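PDB 2P4S: purine nucleoside phosphorylase from Anopheles gambiae, which catalyses the phosphorolytic cleavage of inosine, guanosine and their 2'-deoxy forms into the free purine base and (deoxy)ribose 1-phosphate, a step of purine salvage. Local coordinates for residues 114-119 with 163-168; 144-149 with 169-174; 277-282 with 306-311. One frame throughout, in Å; residues are numbered along the deposited sequence.

Contact 1: residues 114-119 with 163-168. With DIH (7-[[(3R,4R)-3-(hydroxymethyl)-4-oxidanyl-pyrrolidin-1-ium-1-yl]methyl]-3,5-dihydropyrrolo[3,2-d]pyrimidin-4-one), chain F; PO4 (phosphate ion), chain D.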
# COMPACT_ATOMS: atom_id res chain seq x y z
N ILE A 114 -2.93 16.12 -23.45
CA ILE A 114 -1.56 16.17 -22.94
C ILE A 114 -1.61 16.65 -21.47
O ILE A 114 -2.19 17.71 -21.15
CB ILE A 114 -0.65 17.13 -23.76
CG1 ILE A 114 -0.61 16.75 -25.24
CG2 ILE A 114 0.77 17.18 -23.18
CD1 ILE A 114 -0.02 17.85 -26.19
N ILE A 115 -1.05 15.86 -20.56
CA ILE A 115 -0.86 16.34 -19.16
C ILE A 115 0.58 16.78 -18.95
O ILE A 115 1.49 15.97 -19.13
CB ILE A 115 -1.29 15.27 -18.13
CG1 ILE A 115 -2.65 14.70 -18.54
CG2 ILE A 115 -1.37 15.89 -16.71
CD1 ILE A 115 -3.19 13.58 -17.61
N CYS A 116 0.80 18.06 -18.67
CA CYS A 116 2.14 18.62 -18.34
C CYS A 116 2.52 18.58 -16.84
O CYS A 116 1.86 19.22 -16.02
CB CYS A 116 2.22 20.09 -18.77
SG CYS A 116 1.76 20.34 -20.49
N GLY A 117 3.63 17.90 -16.51
CA GLY A 117 4.03 17.71 -15.12
C GLY A 117 5.00 18.76 -14.66
O GLY A 117 5.08 19.86 -15.26
N SER A 118 5.77 18.44 -13.62
CA SER A 118 6.68 19.44 -13.03
C SER A 118 7.80 19.85 -13.98
O SER A 118 8.63 19.00 -14.36
CB SER A 118 7.23 18.98 -11.68
OG SER A 118 6.19 18.92 -10.71
N GLY A 119 7.83 21.13 -14.36
CA GLY A 119 8.81 21.62 -15.35
C GLY A 119 8.42 21.52 -16.81
O GLY A 119 9.18 21.94 -17.68
N VAL A 163 -4.83 20.09 -29.94
CA VAL A 163 -4.59 19.36 -28.68
C VAL A 163 -5.39 20.02 -27.53
O VAL A 163 -5.88 21.15 -27.65
CB VAL A 163 -3.04 19.23 -28.32
CG1 VAL A 163 -2.23 18.61 -29.46
CG2 VAL A 163 -2.43 20.59 -27.99
N MET A 164 -5.55 19.25 -26.46
CA MET A 164 -6.13 19.69 -25.20
C MET A 164 -5.01 19.46 -24.17
O MET A 164 -4.57 18.33 -23.95
CB MET A 164 -7.28 18.76 -24.88
CG MET A 164 -8.15 19.24 -23.79
SD MET A 164 -9.37 17.98 -23.52
CE MET A 164 -9.65 17.37 -25.10
N CYS A 165 -4.58 20.51 -23.51
CA CYS A 165 -3.41 20.47 -22.71
C CYS A 165 -3.65 20.88 -21.24
O CYS A 165 -4.13 22.00 -20.94
CB CYS A 165 -2.39 21.33 -23.43
SG CYS A 165 -0.85 21.27 -22.67
N MET A 166 -3.42 19.94 -20.31
CA MET A 166 -3.39 20.24 -18.88
C MET A 166 -2.09 20.89 -18.50
O MET A 166 -1.06 20.22 -18.36
CB MET A 166 -3.61 19.01 -18.03
CG MET A 166 -5.06 18.67 -17.83
SD MET A 166 -5.21 17.15 -16.87
CE MET A 166 -4.92 17.69 -15.17
N GLN A 167 -2.13 22.20 -18.36
CA GLN A 167 -0.96 22.93 -17.92
C GLN A 167 -0.93 22.92 -16.39
O GLN A 167 -1.51 23.82 -15.73
CB GLN A 167 -0.98 24.34 -18.45
CG GLN A 167 0.34 25.05 -18.23
CD GLN A 167 0.29 26.50 -18.70
OE1 GLN A 167 -0.79 27.07 -18.86
NE2 GLN A 167 1.45 27.10 -18.92
N GLY A 168 -0.23 21.93 -15.84
CA GLY A 168 -0.30 21.63 -14.41
C GLY A 168 -1.23 20.48 -14.15
O GLY A 168 -2.23 20.31 -14.84
O5' DIH F . 9.56 18.21 -6.76
C5' DIH F . 8.49 17.38 -6.26
C4' DIH F . 7.55 17.15 -7.42
C6' DIH F . 8.30 16.57 -8.65
C3' DIH F . 6.49 16.14 -7.04
O3' DIH F . 5.28 16.49 -7.72
C2' DIH F . 6.99 14.84 -7.63
N1' DIH F . 7.60 15.29 -8.92
C10 DIH F . 8.35 14.19 -9.55
C9 DIH F . 9.73 13.87 -9.02
C8 DIH F . 10.94 14.46 -9.48
N7 DIH F . 11.98 13.89 -8.80
C5 DIH F . 11.50 12.96 -7.93
C6 DIH F . 12.12 11.99 -6.98
O6 DIH F . 13.41 11.94 -6.81
N1 DIH F . 11.27 11.19 -6.32
C2 DIH F . 9.91 11.24 -6.47
N3 DIH F . 9.31 12.07 -7.34
C4 DIH F . 10.10 12.93 -8.07
P PO4 D . 4.96 15.60 -11.64
O1 PO4 D . 5.83 15.93 -12.81
O2 PO4 D . 3.60 16.26 -11.87
O3 PO4 D . 4.71 14.15 -11.47
O4 PO4 D . 5.63 16.13 -10.41
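Ile114 is clasped between two carbonyl-amide bonds of the neighbouring parallel strand: its N donates to Met164 O at 2.8 Å, and its O receives Met166 N at 2.7 Å. Cys165, lying between those partners, adds a CA-H...O contact to the same oxygen. The side chain of Ile114 reaches back toward the start of 163-167, where CD1 rests 3.9 Å from Val163 CB. Ile115 turns to the other face of the sheet and runs alongside Met166, CG1 lying 3.9 Å from SD; the extended chi2 of Met166 (178°) carries SD out alongside the isoleucine. Helix 178-191 covers this face through Val185 and Pro184. At Cys116 the N bonds to Met166 O (2.9 Å), and its SG sits 3.5 Å from Cys165 SG, too far for a disulfide, on the face covered by helix 122-125. Beyond it the pairing frays, with only a weak bond from Gly168 N to Cys116 O. Gly117 CA passes 3.4 Å from phosphate O1. Ser118 N then points almost straight at phosphate O1 (2.6 Å, 170°). Strand 112-116 of this phosphorylase fold thus runs into a loop that offers the Ser118 N-H to the anion, while thiols and apolar groups fill the faces of the paired strands.

Contact 2: residues 144-149 with 169-174; sequences STVAGH and RFHHYE. With DIH (7-[[(3R,4R)-3-(hydroxymethyl)-4-oxidanyl-pyrrolidin-1-ium-1-yl]methyl]-3,5-dihydropyrrolo[3,2-d]pyrimidin-4-one), chain F; PO4 (phosphate ion), chain D.
The rings of His149 and His171 meet in an offset edge-to-face pair, planes at 77° and centroids 4.9 Å apart, with the edge of His171 turned to one face of His149. In its own plane, the edge of His149 carries CD2 against Arg169 N, and its NE2 makes a weak bond to phosphate O2. Arg169 NH1 approaches the same oxygen near the guanidinium plane, at 2.9 Å; the position of O2 is less certain than the rest. Bends at chi2 and chi3 fold this arginine back toward the anion, while NE forms a salt bridge with Glu309. Val146 stands roughly perpendicular to Tyr173, its CG2 abutting the ring edge 3.7 Å from CE1. Tyr173 OH stands over the face of the His171 ring and donates to O3' of the inhibitor (2.7 Å), which puts Tyr173 beside the pyrrolidine that stands in for the sugar. Farther out, Thr145 and Glu174 lie alongside with their chains running in opposite directions, and Glu174 OE1 accepts both Thr145 N (2.8 Å) and Thr145 OG1 (2.7 Å) from one face of the carboxylate. Ser144 OG donates to Arg169 O from above the carbonyl plane. The two loops lead into strand 152-158 and helix 178-191 respectively; Phe170 packs on Pro184 of that helix, and Phe244 of the second subunit meets Tyr173 edge-to-face.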
# COMPACT_ATOMS: atom_id res chain seq x y z
N SER A 144 -4.64 23.12 -9.00
CA SER A 144 -3.21 22.78 -8.79
C SER A 144 -2.60 23.62 -7.67
O SER A 144 -2.61 24.83 -7.76
CB SER A 144 -2.44 23.01 -10.09
OG SER A 144 -2.88 22.09 -11.06
N THR A 145 -2.09 23.00 -6.61
CA THR A 145 -1.54 23.79 -5.47
C THR A 145 0.01 23.77 -5.48
O THR A 145 0.65 24.42 -4.67
CB THR A 145 -2.09 23.33 -4.09
OG1 THR A 145 -1.59 22.02 -3.77
CG2 THR A 145 -3.67 23.30 -4.04
N VAL A 146 0.58 23.04 -6.44
CA VAL A 146 2.04 22.82 -6.52
C VAL A 146 2.76 23.92 -7.31
O VAL A 146 2.36 24.26 -8.42
CB VAL A 146 2.36 21.34 -7.00
CG1 VAL A 146 3.86 21.08 -7.10
CG2 VAL A 146 1.77 20.39 -5.99
N ALA A 147 3.82 24.51 -6.73
CA ALA A 147 4.59 25.52 -7.47
C ALA A 147 4.93 25.03 -8.89
O ALA A 147 5.35 23.88 -9.05
CB ALA A 147 5.88 25.91 -6.70
N GLY A 148 4.78 25.88 -9.90
CA GLY A 148 5.11 25.48 -11.27
C GLY A 148 4.01 24.73 -11.99
O GLY A 148 4.12 24.45 -13.18
N HIS A 149 2.93 24.37 -11.27
CA HIS A 149 1.71 23.89 -11.94
C HIS A 149 0.75 25.09 -12.10
O HIS A 149 0.06 25.48 -11.16
CB HIS A 149 1.10 22.71 -11.19
CG HIS A 149 1.93 21.46 -11.28
ND1 HIS A 149 3.21 21.37 -10.75
CD2 HIS A 149 1.70 20.28 -11.87
CE1 HIS A 149 3.73 20.20 -11.04
NE2 HIS A 149 2.83 19.51 -11.70
N ARG A 169 -0.93 19.68 -13.13
CA ARG A 169 -1.78 18.54 -12.77
C ARG A 169 -2.06 18.48 -11.26
O ARG A 169 -1.69 19.41 -10.52
CB ARG A 169 -1.19 17.21 -13.30
CG ARG A 169 0.15 16.81 -12.65
CD ARG A 169 0.29 15.30 -12.35
NE ARG A 169 0.32 14.44 -13.54
CZ ARG A 169 1.31 14.41 -14.42
NH1 ARG A 169 2.39 15.18 -14.25
NH2 ARG A 169 1.23 13.60 -15.48
N PHE A 170 -2.72 17.38 -10.84
CA PHE A 170 -3.19 17.09 -9.47
C PHE A 170 -2.49 15.85 -8.95
O PHE A 170 -2.37 14.84 -9.67
CB PHE A 170 -4.72 16.83 -9.45
CG PHE A 170 -5.50 17.83 -10.26
CD1 PHE A 170 -5.29 19.22 -10.06
CD2 PHE A 170 -6.37 17.43 -11.27
CE1 PHE A 170 -5.98 20.15 -10.83
CE2 PHE A 170 -7.06 18.40 -12.04
CZ PHE A 170 -6.87 19.73 -11.82
N HIS A 171 -2.07 15.90 -7.69
CA HIS A 171 -1.28 14.82 -7.10
C HIS A 171 -1.96 14.35 -5.85
O HIS A 171 -2.60 15.14 -5.15
CB HIS A 171 0.12 15.30 -6.73
CG HIS A 171 0.78 16.14 -7.78
ND1 HIS A 171 1.73 15.64 -8.65
CD2 HIS A 171 0.68 17.47 -8.07
CE1 HIS A 171 2.17 16.60 -9.44
NE2 HIS A 171 1.56 17.72 -9.10
N HIS A 172 -1.78 13.07 -5.57
CA HIS A 172 -2.36 12.41 -4.42
C HIS A 172 -1.92 13.01 -3.08
O HIS A 172 -2.72 13.10 -2.15
CB HIS A 172 -2.04 10.91 -4.50
CG HIS A 172 -2.86 10.05 -3.60
ND1 HIS A 172 -4.24 10.13 -3.53
CD2 HIS A 172 -2.51 9.05 -2.76
CE1 HIS A 172 -4.70 9.23 -2.67
NE2 HIS A 172 -3.67 8.54 -2.22
N TYR A 173 -0.65 13.41 -2.98
CA TYR A 173 -0.11 14.10 -1.78
C TYR A 173 -0.77 15.48 -1.48
O TYR A 173 -0.59 16.06 -0.38
CB TYR A 173 1.43 14.24 -1.84
CG TYR A 173 1.93 15.08 -2.99
CD1 TYR A 173 1.75 16.50 -3.00
CD2 TYR A 173 2.64 14.51 -4.06
CE1 TYR A 173 2.21 17.29 -4.08
CE2 TYR A 173 3.09 15.30 -5.12
CZ TYR A 173 2.88 16.69 -5.12
OH TYR A 173 3.33 17.46 -6.19
N GLU A 174 -1.52 16.01 -2.46
CA GLU A 174 -2.33 17.22 -2.23
C GLU A 174 -3.58 16.87 -1.44
O GLU A 174 -4.27 17.73 -0.98
CB GLU A 174 -2.67 17.95 -3.54
CG GLU A 174 -1.45 18.55 -4.27
CD GLU A 174 -1.78 19.15 -5.68
OE1 GLU A 174 -2.23 20.31 -5.75
OE2 GLU A 174 -1.59 18.48 -6.73
O5' DIH F . 9.56 18.21 -6.76
C5' DIH F . 8.49 17.38 -6.26
C4' DIH F . 7.55 17.15 -7.42
C6' DIH F . 8.30 16.57 -8.65
C3' DIH F . 6.49 16.14 -7.04
O3' DIH F . 5.28 16.49 -7.72
C2' DIH F . 6.99 14.84 -7.63
N1' DIH F . 7.60 15.29 -8.92
C10 DIH F . 8.35 14.19 -9.55
C9 DIH F . 9.73 13.87 -9.02
C8 DIH F . 10.94 14.46 -9.48
N7 DIH F . 11.98 13.89 -8.80
C5 DIH F . 11.50 12.96 -7.93
C6 DIH F . 12.12 11.99 -6.98
O6 DIH F . 13.41 11.94 -6.81
N1 DIH F . 11.27 11.19 -6.32
C2 DIH F . 9.91 11.24 -6.47
N3 DIH F . 9.31 12.07 -7.34
C4 DIH F . 10.10 12.93 -8.07
P PO4 D . 4.96 15.60 -11.64
O1 PO4 D . 5.83 15.93 -12.81
O2 PO4 D . 3.60 16.26 -11.87
O3 PO4 D . 4.71 14.15 -11.47
O4 PO4 D . 5.63 16.13 -10.41
O HOH W 1 -3.00 20.71 -1.11
O HOH W 2 -0.64 20.82 -8.27

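Contact 3: residues 277-282 with 306-311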
# COMPACT_ATOMS: atom_id res chain seq x y z
N TYR A 277 8.55 3.06 -14.71
CA TYR A 277 8.25 4.24 -13.85
C TYR A 277 7.43 3.76 -12.68
O TYR A 277 6.72 2.78 -12.82
CB TYR A 277 7.53 5.31 -14.64
CG TYR A 277 6.93 6.43 -13.83
CD1 TYR A 277 7.66 7.60 -13.56
CD2 TYR A 277 5.58 6.37 -13.40
CE1 TYR A 277 7.10 8.65 -12.84
CE2 TYR A 277 5.01 7.42 -12.69
CZ TYR A 277 5.77 8.56 -12.42
OH TYR A 277 5.20 9.60 -11.72
N THR A 278 7.59 4.34 -11.49
CA THR A 278 6.63 4.01 -10.43
C THR A 278 6.12 5.33 -9.81
O THR A 278 6.87 6.31 -9.79
CB THR A 278 7.18 3.05 -9.36
OG1 THR A 278 6.08 2.54 -8.59
CG2 THR A 278 8.17 3.77 -8.40
N CYS A 279 4.88 5.30 -9.32
CA CYS A 279 4.22 6.43 -8.67
C CYS A 279 4.13 6.20 -7.16
O CYS A 279 3.36 5.35 -6.70
CB CYS A 279 2.81 6.61 -9.26
SG CYS A 279 1.82 7.92 -8.45
N LEU A 280 4.91 6.95 -6.39
CA LEU A 280 4.86 6.85 -4.91
C LEU A 280 3.95 7.96 -4.35
O LEU A 280 3.74 8.95 -5.00
CB LEU A 280 6.27 6.94 -4.30
CG LEU A 280 7.37 6.04 -4.89
CD1 LEU A 280 8.65 6.12 -4.10
CD2 LEU A 280 6.91 4.58 -4.93
N GLY A 281 3.44 7.81 -3.14
CA GLY A 281 2.61 8.86 -2.53
C GLY A 281 3.30 10.22 -2.31
O GLY A 281 2.69 11.28 -2.54
N GLY A 282 4.57 10.21 -1.87
CA GLY A 282 5.24 11.46 -1.48
C GLY A 282 4.55 12.00 -0.24
O GLY A 282 3.87 11.24 0.46
N THR A 306 0.73 10.25 -12.71
CA THR A 306 0.77 9.55 -14.04
C THR A 306 0.14 8.17 -14.12
O THR A 306 -0.70 7.92 -14.99
CB THR A 306 2.24 9.48 -14.58
OG1 THR A 306 2.70 10.81 -14.74
CG2 THR A 306 2.37 8.74 -15.93
N VAL A 307 0.54 7.27 -13.22
CA VAL A 307 0.16 5.84 -13.31
C VAL A 307 -1.39 5.68 -13.39
O VAL A 307 -1.90 4.99 -14.26
CB VAL A 307 0.82 4.96 -12.14
CG1 VAL A 307 0.10 3.60 -11.96
CG2 VAL A 307 2.26 4.71 -12.43
N HIS A 308 -2.09 6.36 -12.48
CA HIS A 308 -3.56 6.35 -12.36
C HIS A 308 -4.25 7.10 -13.48
O HIS A 308 -5.35 6.75 -13.87
CB HIS A 308 -4.01 6.89 -10.96
CG HIS A 308 -3.27 8.12 -10.54
ND1 HIS A 308 -2.03 8.08 -9.94
CD2 HIS A 308 -3.58 9.44 -10.67
CE1 HIS A 308 -1.60 9.31 -9.73
NE2 HIS A 308 -2.51 10.15 -10.19
N GLU A 309 -3.62 8.15 -13.99
CA GLU A 309 -4.07 8.78 -15.24
C GLU A 309 -4.04 7.80 -16.46
O GLU A 309 -5.00 7.72 -17.25
CB GLU A 309 -3.20 10.02 -15.54
CG GLU A 309 -3.31 11.13 -14.50
CD GLU A 309 -2.05 12.00 -14.41
OE1 GLU A 309 -1.12 11.82 -15.22
OE2 GLU A 309 -1.98 12.88 -13.52
N ILE A 310 -2.90 7.13 -16.63
CA ILE A 310 -2.75 6.08 -17.62
C ILE A 310 -3.75 4.94 -17.46
O ILE A 310 -4.31 4.49 -18.43
CB ILE A 310 -1.27 5.53 -17.63
CG1 ILE A 310 -0.30 6.67 -18.04
CG2 ILE A 310 -1.15 4.33 -18.58
CD1 ILE A 310 -0.29 7.02 -19.59
N ILE A 311 -4.00 4.48 -16.24
CA ILE A 311 -4.95 3.39 -16.02
C ILE A 311 -6.39 3.81 -16.40
O ILE A 311 -7.16 3.04 -17.02
CB ILE A 311 -4.88 2.94 -14.54
CG1 ILE A 311 -3.60 2.14 -14.29
CG2 ILE A 311 -6.08 2.12 -14.12
CD1 ILE A 311 -3.45 1.68 -12.82
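Tyr277 OH is hydrogen-bonded to the N of Ser305, one residue before Thr306, whose CB lies 3.9 Å from Tyr277 CE2. No hydrogen bond joins 277-282 to 306-311 directly; this is beta-alpha packing in the phosphorylase fold, the end of strand 272-279 lying against the first turn of helix 307-315, with the two short axes at 101° and 9.7 Å apart. The tyrosine ring stretches across to the start of the helix because CG stands opposite the backbone N (chi1 168°). Val307 CG2 then meets the ring at its edge, close to its plane, 3.8 Å from CD2. The same methyl reaches Cys279 CB at 3.7 Å, so one branch of the valine touches both side chains, which leave the strand on the same side. Thr306 occupies the N-cap position, but its hydroxyl makes no capping bond and is instead hydrogen-bonded to Asn200 ND2. The helix starts all the same with the backbone bond from Ile310 N to Thr306 O, 2.9 Å long. Around this apolar patch, Ala202 of strand 195-204 and Met215 of strand 214-221 also touch Tyr277, while Leu178 and Cys181 of helix 178-191 lie against His308. The bond to the N of Ser305, a phosphate-binding residue, is consistent with a second-shell role for Tyr277. Farther along the strand, Cys279 SG faces the edge of the His308 imidazole: SG is 3.9 Å from CE1, and the line from the ring centroid to SG lies 86° off the normal.

Overall arrangement
The phosphate is the common point of contacts 1 and 2, whose centres lie about 12 Å apart: 114-119 brings Ser118 to it, and 144-149 with 169-174 brings His149 and Arg169. Gly168, the last residue of one segment, runs directly into Arg169, so strand and loop are continuous, and Ile115 CG2 packs 3.7 Å from Arg169 CB. Contact 3, centred about 14 Å from contact 2, is tied to it by the salt bridge of Arg169 NE with Glu309 OE2 at 2.8 Å. Ser305 and Ala201 complete the grip on the phosphate, while Glu286, Asn328 and His342 hold the inhibitor beside it.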